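Local structure of ABC transporter, periplasmic substrate-binding protein (Thermotoga maritima, 2HPG) at residues 14-17 with 23-26; 237-240 with 245-248; 300-303 with 307-310; 88-93 with 170-175. The protein probably binds a solute in the periplasm and delivers it to a tripartite ATP-independent (TRAP) transporter. One frame throughout, in Å; residues are numbered along the deposited sequence.

Overall arrangement
Three of the four contacts close short connections: interaction 1 joins a strand to the helix that follows it, while interactions 2 and 3 each tie one helix to the next. Interaction 4 alone is long-range, bringing the turn at 88-93 against helix 167-176. Interactions 3 and 4 are buried and touch each other, their centres 10 Å apart, through Tyr302 and Leu307; interaction 1 lies on the opposite side of the chain's centre and is partly buried. Interaction 2 lies farthest out, 24 Å from that centre, though Phe238 and Gln246 are themselves buried. Chemistry differs accordingly: a water bridge in interaction 1, ring-to-aliphatic packing in interaction 2, and direct backbone N-H bonds in interactions 3 and 4.

Interaction 1. Residues 14-17 with 23-26; sequences GHVL and YHQA
Val16 and Leu17, in the loop that leaves strand 9-14, meet Tyr23 and His24 in the opening turn of helix 22-37, so the contact folds a beta-loop-alpha connection back on itself. The apolar part consists of two pairs. CG2 of Val16 comes within 3.7 Å of CD2 of His24, approaching the imidazole at a slant. With CG1 of Val16 anti to its carbonyl carbon (chi1 -50°), CG2 is left between N and that carbon, the methyl that meets the helix. One residue further on, CD1 of Leu17 lies 3.8 Å from CD2 of Tyr23, again obliquely to the ring, with CG of Leu17 close behind.

The polar part runs through water. A water molecule donates to Val16 O at 2.7 Å and accepts from His24 N at 3.1 Å, serving a backbone N-H of the first helical turn, the kind that often lacks a carbonyl partner four residues back. No direct hydrogen bond joins the two segments, and Val16 O also packs against CB of Tyr23, 3.7 Å away. The polar ends of the rings turn to other partners: Tyr23 OH bonds Asn229 and His24 ND1 bonds the N of Gly20 within the same loop.

Around the contact, Val46 of strand 42-47 packs on Val16 and His24, while Gln139 of strand 130-146 and Asn71 of strand 68-73 lie against Leu17 and Tyr23.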
loop_
_atom_site.group_PDB
_atom_site.type_symbol
_atom_site.label_atom_id
_atom_site.label_comp_id
_atom_site.label_asym_id
_atom_site.label_seq_id
_atom_site.Cartn_x
_atom_site.Cartn_y
_atom_site.Cartn_z
ATOM N N GLY A 14 8.931 -4.596 11.107
ATOM C CA GLY A 14 9.289 -5.358 9.921
ATOM C C GLY A 14 8.485 -5.127 8.655
ATOM O O GLY A 14 7.519 -4.365 8.619
ATOM N N HIS A 15 8.893 -5.832 7.607
ATOM C CA HIS A 15 8.242 -5.752 6.313
ATOM C C HIS A 15 8.358 -4.383 5.654
ATOM O O HIS A 15 7.466 -3.970 4.928
ATOM C CB HIS A 15 6.759 -6.177 6.413
ATOM C CG HIS A 15 6.568 -7.658 6.517
ATOM N ND1 HIS A 15 5.326 -8.257 6.442
ATOM C CD2 HIS A 15 7.460 -8.663 6.693
ATOM C CE1 HIS A 15 5.464 -9.567 6.579
ATOM N NE2 HIS A 15 6.749 -9.838 6.734
ATOM N N VAL A 16 9.476 -3.691 5.856
ATOM C CA VAL A 16 9.629 -2.366 5.275
ATOM C C VAL A 16 10.207 -2.402 3.846
ATOM O O VAL A 16 10.805 -1.420 3.395
ATOM C CB VAL A 16 10.465 -1.438 6.175
ATOM C CG1 VAL A 16 9.935 -1.471 7.592
ATOM C CG2 VAL A 16 11.958 -1.792 6.121
ATOM N N LEU A 17 9.971 -3.505 3.136
ATOM C CA LEU A 17 10.339 -3.654 1.731
ATOM C C LEU A 17 11.857 -3.817 1.574
ATOM O O LEU A 17 12.502 -4.303 2.512
ATOM C CB LEU A 17 9.714 -2.546 0.855
ATOM C CG LEU A 17 8.205 -2.328 1.068
ATOM C CD1 LEU A 17 7.632 -1.381 0.045
ATOM C CD2 LEU A 17 7.439 -3.647 1.044
ATOM N N TYR A 23 11.333 3.443 1.217
ATOM C CA TYR A 23 10.578 3.099 2.419
ATOM C C TYR A 23 11.504 2.814 3.577
ATOM O O TYR A 23 11.351 3.371 4.658
ATOM C CB TYR A 23 9.682 1.871 2.169
ATOM C CG TYR A 23 8.206 2.186 1.996
ATOM C CD1 TYR A 23 7.791 3.287 1.273
ATOM C CD2 TYR A 23 7.244 1.378 2.563
ATOM C CE1 TYR A 23 6.443 3.589 1.124
ATOM C CE2 TYR A 23 5.892 1.661 2.415
ATOM C CZ TYR A 23 5.501 2.773 1.686
ATOM O OH TYR A 23 4.159 3.046 1.520
ATOM N N HIS A 24 12.480 1.941 3.339
ATOM C CA HIS A 24 13.462 1.595 4.350
ATOM C C HIS A 24 14.157 2.842 4.851
ATOM O O HIS A 24 14.293 3.048 6.061
ATOM C CB HIS A 24 14.491 0.619 3.769
ATOM C CG HIS A 24 15.426 0.041 4.781
ATOM N ND1 HIS A 24 16.678 -0.404 4.447
ATOM C CD2 HIS A 24 15.295 -0.178 6.111
ATOM C CE1 HIS A 24 17.292 -0.855 5.524
ATOM N NE2 HIS A 24 16.475 -0.726 6.550
ATOM N N GLN A 25 14.575 3.689 3.920
ATOM C CA GLN A 25 15.232 4.941 4.269
ATOM C C GLN A 25 14.376 5.773 5.214
ATOM O O GLN A 25 14.878 6.381 6.172
ATOM C CB GLN A 25 15.492 5.755 3.009
ATOM C CG GLN A 25 16.663 5.300 2.219
ATOM C CD GLN A 25 16.871 6.127 0.969
ATOM O OE1 GLN A 25 17.396 7.248 1.032
ATOM N NE2 GLN A 25 16.485 5.573 -0.187
ATOM N N ALA A 26 13.082 5.803 4.912
ATOM C CA ALA A 26 12.129 6.635 5.622
ATOM C C ALA A 26 11.838 6.062 7.001
ATOM O O ALA A 26 11.657 6.812 7.956
ATOM C CB ALA A 26 10.839 6.775 4.814
HETATM O O HOH W 1 12.177 -0.393 1.339
#

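Interaction 2. Residues 237-240 with 245-248; sequences WFNS and YQKI
A tight helix-loop-helix connection, short helix 235-240 leading into long helix 243-278, is packed together by Phe238 and Gln246. The Gln246 chain passes over one face of the Phe238 ring: its CG makes a CH-pi contact, 3.9 Å from the ring centroid and 18° off the ring normal, displaced toward the rim. At the far end of the ring, CZ of Phe238 lies 3.4 Å from CB of Gln246 and 3.2 Å from Gln246 O, so the ring reaches as far as the backbone of the second helix. Phe238 gets there because its CG stands anti to the backbone N (chi1 -169°), carrying the ring across the gap. The extended Gln246 chain then runs back toward the first helix, its amide plane turned 33° from the ring. Lys131 and Leu133 of strand 130-146 also touch Phe238, placing the connection against the sheet. An alanine in place of Phe238 would probably open a gap between the helices and leave CG of Gln246 without the aromatic face it packs on. Within 237-240, Ser240 OG donates to Trp237 O at 2.7 Å, in the carbonyl plane and on a lone pair.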
loop_
_atom_site.group_PDB
_atom_site.type_symbol
_atom_site.label_atom_id
_atom_site.label_comp_id
_atom_site.label_asym_id
_atom_site.label_seq_id
_atom_site.Cartn_x
_atom_site.Cartn_y
_atom_site.Cartn_z
ATOM N N TRP A 237 1.289 -3.282 23.783
ATOM C CA TRP A 237 2.598 -2.651 23.880
ATOM C C TRP A 237 2.537 -1.126 23.782
ATOM O O TRP A 237 3.142 -0.415 24.582
ATOM C CB TRP A 237 3.528 -3.169 22.773
ATOM C CG TRP A 237 4.862 -2.534 22.835
ATOM C CD1 TRP A 237 5.870 -2.861 23.680
ATOM C CD2 TRP A 237 5.334 -1.421 22.055
ATOM N NE1 TRP A 237 6.949 -2.029 23.477
ATOM C CE2 TRP A 237 6.645 -1.141 22.481
ATOM C CE3 TRP A 237 4.770 -0.631 21.048
ATOM C CZ2 TRP A 237 7.415 -0.116 21.929
ATOM C CZ3 TRP A 237 5.535 0.398 20.500
ATOM C CH2 TRP A 237 6.843 0.643 20.945
ATOM N N PHE A 238 1.854 -0.617 22.764
ATOM C CA PHE A 238 1.764 0.828 22.579
ATOM C C PHE A 238 1.221 1.488 23.848
ATOM O O PHE A 238 1.788 2.462 24.336
ATOM C CB PHE A 238 0.873 1.168 21.381
ATOM C CG PHE A 238 0.937 2.605 20.973
ATOM C CD1 PHE A 238 2.109 3.129 20.442
ATOM C CD2 PHE A 238 -0.168 3.438 21.119
ATOM C CE1 PHE A 238 2.177 4.465 20.054
ATOM C CE2 PHE A 238 -0.111 4.775 20.734
ATOM C CZ PHE A 238 1.060 5.287 20.203
ATOM N N ASN A 239 0.139 0.921 24.380
ATOM C CA ASN A 239 -0.516 1.423 25.597
ATOM C C ASN A 239 0.366 1.329 26.852
ATOM O O ASN A 239 0.174 2.080 27.805
ATOM C CB ASN A 239 -1.837 0.673 25.844
ATOM C CG ASN A 239 -2.912 0.983 24.794
ATOM O OD1 ASN A 239 -2.819 1.959 24.049
ATOM N ND2 ASN A 239 -3.945 0.144 24.746
ATOM N N SER A 240 1.340 0.421 26.839
ATOM C CA SER A 240 2.299 0.300 27.936
ATOM C C SER A 240 3.292 1.455 27.979
ATOM O O SER A 240 3.994 1.635 28.976
ATOM C CB SER A 240 3.078 -1.010 27.817
ATOM O OG SER A 240 4.233 -0.853 27.000
ATOM N N TYR A 245 5.382 9.442 24.771
ATOM C CA TYR A 245 6.082 8.611 23.787
ATOM C C TYR A 245 5.112 8.081 22.745
ATOM O O TYR A 245 5.459 7.946 21.581
ATOM C CB TYR A 245 6.812 7.455 24.470
ATOM C CG TYR A 245 8.004 7.842 25.314
ATOM C CD1 TYR A 245 8.490 9.148 25.356
ATOM C CD2 TYR A 245 8.680 6.871 26.050
ATOM C CE1 TYR A 245 9.606 9.475 26.133
ATOM C CE2 TYR A 245 9.791 7.185 26.818
ATOM C CZ TYR A 245 10.243 8.485 26.867
ATOM O OH TYR A 245 11.356 8.765 27.638
ATOM N N GLN A 246 3.897 7.782 23.170
ATOM C CA GLN A 246 2.848 7.388 22.249
ATOM C C GLN A 246 2.657 8.455 21.167
ATOM O O GLN A 246 2.554 8.135 19.975
ATOM C CB GLN A 246 1.535 7.150 23.009
ATOM C CG GLN A 246 1.555 5.931 23.910
ATOM C CD GLN A 246 0.226 5.659 24.600
ATOM O OE1 GLN A 246 0.158 4.859 25.530
ATOM N NE2 GLN A 246 -0.826 6.309 24.152
ATOM N N LYS A 247 2.627 9.717 21.583
ATOM C CA LYS A 247 2.420 10.831 20.660
ATOM C C LYS A 247 3.608 11.067 19.755
ATOM O O LYS A 247 3.418 11.326 18.573
ATOM C CB LYS A 247 2.075 12.134 21.405
ATOM C CG LYS A 247 0.612 12.242 21.800
ATOM C CD LYS A 247 0.230 13.668 22.211
ATOM C CE LYS A 247 -1.160 13.701 22.852
ATOM N NZ LYS A 247 -1.716 15.104 22.961
ATOM N N ILE A 248 4.820 11.005 20.305
ATOM C CA ILE A 248 6.034 11.120 19.507
ATOM C C ILE A 248 6.107 10.045 18.415
ATOM O O ILE A 248 6.451 10.331 17.267
ATOM C CB ILE A 248 7.290 10.999 20.371
ATOM C CG1 ILE A 248 7.437 12.232 21.280
ATOM C CG2 ILE A 248 8.550 10.856 19.488
ATOM C CD1 ILE A 248 8.250 11.981 22.528
#

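Interaction 3. Residues 300-303 with 307-310; sequences QAYK and LENA
Tyr302 meets Leu307 and Glu308 where helix 291-305 gives way to helix 308-318, a short helix-loop-helix connection. The one hydrogen bond across the two segments is between backbones: Leu307 N donates to Tyr302 O at 2.8 Å, nearly straight at 176°, with the donor tilted 21° from the carbonyl plane. The bond joins residues five apart, a 6→1 bond, and draws the loop in under the end of the first helix. Leu307 itself stands at the N-cap of helix 308-318, so the residue that receives this bond is also the one just before the new helix. Its carbonyl oxygen lies at the edge of the Tyr302 ring, close to the ring plane.

Glu308 supplies the side-chain part. Its chain bends at chi2, which folds the carboxylate back onto the root of Tyr302: OE1 sits 3.1 Å from CB and 3.5 Å from CG of Tyr302, with the carboxylate plane 62° from the ring. OE1 is buried here and has no polar partner in the model, a setting that could raise the acid's pKa somewhat. The other oxygen, OE2, has a long, weak ion pair with Lys299.

Further out, Leu89 packs on both Tyr302 and Leu307, with Val86 against the tyrosine and Lys82 against the leucine, so the connection rests on the loop ahead of helix 92-95. The tyrosine is fixed at its far end as well, where its OH hydrogen-bonds to Ala90 O at 2.8 Å.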
loop_
_atom_site.group_PDB
_atom_site.type_symbol
_atom_site.label_atom_id
_atom_site.label_comp_id
_atom_site.label_asym_id
_atom_site.label_seq_id
_atom_site.Cartn_x
_atom_site.Cartn_y
_atom_site.Cartn_z
ATOM N N GLN A 300 -18.004 -2.994 -9.438
ATOM C CA GLN A 300 -18.441 -4.371 -9.189
ATOM C C GLN A 300 -17.586 -5.131 -8.142
ATOM O O GLN A 300 -18.063 -6.078 -7.516
ATOM C CB GLN A 300 -18.478 -5.156 -10.505
ATOM C CG GLN A 300 -19.209 -6.513 -10.435
ATOM C CD GLN A 300 -20.663 -6.388 -9.969
ATOM O OE1 GLN A 300 -21.404 -5.514 -10.425
ATOM N NE2 GLN A 300 -21.067 -7.259 -9.051
ATOM N N ALA A 301 -16.326 -4.744 -7.971
ATOM C CA ALA A 301 -15.502 -5.305 -6.902
ATOM C C ALA A 301 -16.010 -4.826 -5.539
ATOM O O ALA A 301 -16.060 -5.594 -4.586
ATOM C CB ALA A 301 -14.033 -4.924 -7.097
ATOM N N TYR A 302 -16.403 -3.563 -5.458
ATOM C CA TYR A 302 -16.952 -3.013 -4.225
ATOM C C TYR A 302 -18.219 -3.793 -3.824
ATOM O O TYR A 302 -18.392 -4.175 -2.654
ATOM C CB TYR A 302 -17.252 -1.525 -4.367
ATOM C CG TYR A 302 -16.019 -0.640 -4.444
ATOM C CD1 TYR A 302 -15.660 0.185 -3.394
ATOM C CD2 TYR A 302 -15.212 -0.631 -5.579
ATOM C CE1 TYR A 302 -14.525 1.001 -3.466
ATOM C CE2 TYR A 302 -14.079 0.173 -5.653
ATOM C CZ TYR A 302 -13.737 0.975 -4.593
ATOM O OH TYR A 302 -12.616 1.769 -4.680
ATOM N N LYS A 303 -19.068 -4.078 -4.807
ATOM C CA LYS A 303 -20.290 -4.839 -4.577
ATOM C C LYS A 303 -20.026 -6.308 -4.244
ATOM O O LYS A 303 -20.636 -6.851 -3.329
ATOM C CB LYS A 303 -21.198 -4.720 -5.804
ATOM C CG LYS A 303 -21.812 -3.312 -5.971
ATOM C CD LYS A 303 -22.505 -3.085 -7.338
ATOM C CE LYS A 303 -23.132 -4.356 -7.926
ATOM N NZ LYS A 303 -24.046 -5.082 -6.989
ATOM N N LEU A 307 -18.414 -3.674 0.129
ATOM C CA LEU A 307 -17.689 -2.485 0.598
ATOM C C LEU A 307 -18.161 -1.168 -0.009
ATOM O O LEU A 307 -17.566 -0.120 0.242
ATOM C CB LEU A 307 -16.185 -2.654 0.339
ATOM C CG LEU A 307 -15.570 -3.876 1.020
ATOM C CD1 LEU A 307 -14.152 -4.141 0.541
ATOM C CD2 LEU A 307 -15.620 -3.694 2.526
ATOM N N GLU A 308 -19.242 -1.199 -0.780
ATOM C CA GLU A 308 -19.767 0.029 -1.400
ATOM C C GLU A 308 -20.340 0.989 -0.338
ATOM O O GLU A 308 -20.080 2.197 -0.373
ATOM C CB GLU A 308 -20.790 -0.336 -2.487
ATOM C CG GLU A 308 -21.266 0.832 -3.373
ATOM C CD GLU A 308 -20.161 1.532 -4.188
ATOM O OE1 GLU A 308 -19.188 0.877 -4.641
ATOM O OE2 GLU A 308 -20.299 2.761 -4.400
ATOM N N ASN A 309 -21.068 0.449 0.637
ATOM C CA ASN A 309 -21.523 1.273 1.770
ATOM C C ASN A 309 -20.356 1.935 2.475
ATOM O O ASN A 309 -20.416 3.131 2.810
ATOM C CB ASN A 309 -22.352 0.449 2.775
ATOM C CG ASN A 309 -23.836 0.401 2.418
ATOM O OD1 ASN A 309 -24.367 1.327 1.798
ATOM N ND2 ASN A 309 -24.513 -0.673 2.824
ATOM N N ALA A 310 -19.278 1.171 2.674
ATOM C CA ALA A 310 -18.058 1.698 3.303
ATOM C C ALA A 310 -17.497 2.896 2.562
ATOM O O ALA A 310 -17.118 3.877 3.178
ATOM C CB ALA A 310 -16.989 0.594 3.411
#

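Interaction 4. Residues 88-93 with 170-175; sequences NLAYFI and QESIRS
Ser172 points its side chain from helix 167-176 into the backbone of Leu89 and Ala90, which begin a type II beta turn running to Phe92 and leading into helix 92-95. The hydroxyl comes in at the peptide between the two residues. Ala90 N donates to Ser172 OG at 3.2 Å, with a moderately bent N-H...O angle of 153°. Beside that bond, CD2 of Leu89 lies 3.1 Å from the same oxygen, so a methyl is tightly packed on a polar atom. On the Ala90 side the approach is looser: CB of Ala90 stands 3.9 Å from CB of Ser172, methyl against methylene. OG of Ser172 lies anti to the carbonyl carbon (chi1 -73°), which also lets it donate back along its own helix to Ala168 O; one oxygen therefore serves as donor and acceptor in a buried place. An alanine at Ser172 would probably leave the Ala90 N-H without its acceptor and Ala168 O without this donor, with the start of the turn less firmly fixed to the helix.

The turn is held internally by Phe92 N bonding Leu89 O, with Tyr91 at its third position taking the positive phi usual for type II. Phe225 of strand 218-234 packs on Ser172 from the sheet. One turn on in the helix, Ser175 OG donates to Ser172 O at 2.7 Å, tilted 22° from the carbonyl plane.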
loop_
_atom_site.group_PDB
_atom_site.type_symbol
_atom_site.label_atom_id
_atom_site.label_comp_id
_atom_site.label_asym_id
_atom_site.label_seq_id
_atom_site.Cartn_x
_atom_site.Cartn_y
_atom_site.Cartn_z
ATOM N N ASN A 88 -8.161 -0.545 -0.239
ATOM C CA ASN A 88 -7.270 -1.304 -1.146
ATOM C C ASN A 88 -7.973 -1.693 -2.445
ATOM O O ASN A 88 -7.443 -2.468 -3.261
ATOM C CB ASN A 88 -6.720 -2.565 -0.449
ATOM C CG ASN A 88 -5.225 -2.781 -0.711
ATOM O OD1 ASN A 88 -4.803 -2.941 -1.851
ATOM N ND2 ASN A 88 -4.434 -2.735 0.334
ATOM N N LEU A 89 -9.166 -1.149 -2.647
ATOM C CA LEU A 89 -9.923 -1.451 -3.838
ATOM C C LEU A 89 -9.580 -0.490 -4.988
ATOM O O LEU A 89 -9.132 0.655 -4.772
ATOM C CB LEU A 89 -11.434 -1.482 -3.524
ATOM C CG LEU A 89 -11.918 -2.761 -2.845
ATOM C CD1 LEU A 89 -13.414 -2.690 -2.635
ATOM C CD2 LEU A 89 -11.586 -3.978 -3.660
ATOM N N ALA A 90 -9.760 -0.992 -6.207
ATOM C CA ALA A 90 -9.418 -0.250 -7.420
ATOM C C ALA A 90 -10.071 1.112 -7.411
ATOM O O ALA A 90 -11.235 1.228 -7.081
ATOM C CB ALA A 90 -9.828 -1.032 -8.676
ATOM N N TYR A 91 -9.286 2.132 -7.748
ATOM C CA TYR A 91 -9.728 3.540 -7.862
ATOM C C TYR A 91 -10.258 4.216 -6.607
ATOM O O TYR A 91 -10.721 5.344 -6.707
ATOM C CB TYR A 91 -10.714 3.746 -9.033
ATOM C CG TYR A 91 -10.053 3.467 -10.346
ATOM C CD1 TYR A 91 -10.275 2.278 -11.013
ATOM C CD2 TYR A 91 -9.139 4.368 -10.888
ATOM C CE1 TYR A 91 -9.623 2.001 -12.199
ATOM C CE2 TYR A 91 -8.493 4.094 -12.093
ATOM C CZ TYR A 91 -8.749 2.923 -12.739
ATOM O OH TYR A 91 -8.089 2.635 -13.923
ATOM N N PHE A 92 -10.141 3.577 -5.438
ATOM C CA PHE A 92 -10.546 4.204 -4.174
ATOM C C PHE A 92 -10.136 5.682 -4.053
ATOM O O PHE A 92 -10.971 6.540 -3.754
ATOM C CB PHE A 92 -10.040 3.404 -2.936
ATOM C CG PHE A 92 -10.259 4.134 -1.625
ATOM C CD1 PHE A 92 -11.501 4.092 -0.996
ATOM C CD2 PHE A 92 -9.252 4.902 -1.064
ATOM C CE1 PHE A 92 -11.727 4.802 0.188
ATOM C CE2 PHE A 92 -9.464 5.631 0.101
ATOM C CZ PHE A 92 -10.705 5.564 0.746
ATOM N N ILE A 93 -8.863 6.015 -4.237
ATOM C CA ILE A 93 -8.449 7.405 -3.986
ATOM C C ILE A 93 -9.096 8.344 -5.025
ATOM O O ILE A 93 -9.299 9.539 -4.757
ATOM C CB ILE A 93 -6.900 7.596 -3.931
ATOM C CG1 ILE A 93 -6.531 8.739 -2.985
ATOM C CG2 ILE A 93 -6.325 7.876 -5.299
ATOM C CD1 ILE A 93 -6.628 8.369 -1.501
ATOM N N GLN A 170 -7.401 -9.294 -5.846
ATOM C CA GLN A 170 -7.878 -10.298 -6.791
ATOM C C GLN A 170 -9.200 -9.874 -7.413
ATOM O O GLN A 170 -9.364 -9.900 -8.636
ATOM C CB GLN A 170 -8.012 -11.667 -6.120
ATOM C CG GLN A 170 -6.718 -12.254 -5.581
ATOM C CD GLN A 170 -5.824 -12.821 -6.638
ATOM O OE1 GLN A 170 -6.250 -13.676 -7.396
ATOM N NE2 GLN A 170 -4.562 -12.378 -6.676
ATOM N N GLU A 171 -10.139 -9.471 -6.571
ATOM C CA GLU A 171 -11.479 -9.079 -7.027
ATOM C C GLU A 171 -11.458 -7.804 -7.840
ATOM O O GLU A 171 -12.212 -7.678 -8.781
ATOM C CB GLU A 171 -12.401 -8.872 -5.827
ATOM C CG GLU A 171 -12.635 -10.134 -5.028
ATOM C CD GLU A 171 -13.519 -11.124 -5.739
ATOM O OE1 GLU A 171 -14.270 -10.710 -6.659
ATOM O OE2 GLU A 171 -13.454 -12.328 -5.378
ATOM N N SER A 172 -10.605 -6.858 -7.459
ATOM C CA SER A 172 -10.400 -5.636 -8.227
ATOM C C SER A 172 -9.916 -5.920 -9.662
ATOM O O SER A 172 -10.526 -5.453 -10.628
ATOM C CB SER A 172 -9.402 -4.729 -7.506
ATOM O OG SER A 172 -9.999 -4.147 -6.361
ATOM N N ILE A 173 -8.835 -6.687 -9.791
ATOM C CA ILE A 173 -8.265 -7.003 -11.104
ATOM C C ILE A 173 -9.214 -7.839 -11.947
ATOM O O ILE A 173 -9.312 -7.659 -13.183
ATOM C CB ILE A 173 -6.893 -7.710 -10.974
ATOM C CG1 ILE A 173 -5.847 -6.746 -10.388
ATOM C CG2 ILE A 173 -6.424 -8.243 -12.313
ATOM C CD1 ILE A 173 -5.786 -5.386 -11.064
ATOM N N ARG A 174 -9.935 -8.738 -11.287
ATOM C CA ARG A 174 -11.010 -9.490 -11.951
ATOM C C ARG A 174 -12.127 -8.581 -12.472
ATOM O O ARG A 174 -12.597 -8.753 -13.580
ATOM C CB ARG A 174 -11.583 -10.551 -11.008
ATOM C CG ARG A 174 -12.585 -11.473 -11.650
ATOM C CD ARG A 174 -12.992 -12.557 -10.672
ATOM N NE ARG A 174 -14.129 -13.357 -11.136
ATOM C CZ ARG A 174 -15.415 -13.009 -11.001
ATOM N NH1 ARG A 174 -15.751 -11.851 -10.452
ATOM N NH2 ARG A 174 -16.383 -13.825 -11.432
ATOM N N SER A 175 -12.551 -7.611 -11.676
ATOM C CA SER A 175 -13.626 -6.719 -12.092
ATOM C C SER A 175 -13.228 -5.801 -13.263
ATOM O O SER A 175 -14.081 -5.424 -14.073
ATOM C CB SER A 175 -14.100 -5.878 -10.914
ATOM O OG SER A 175 -13.184 -4.826 -10.679
#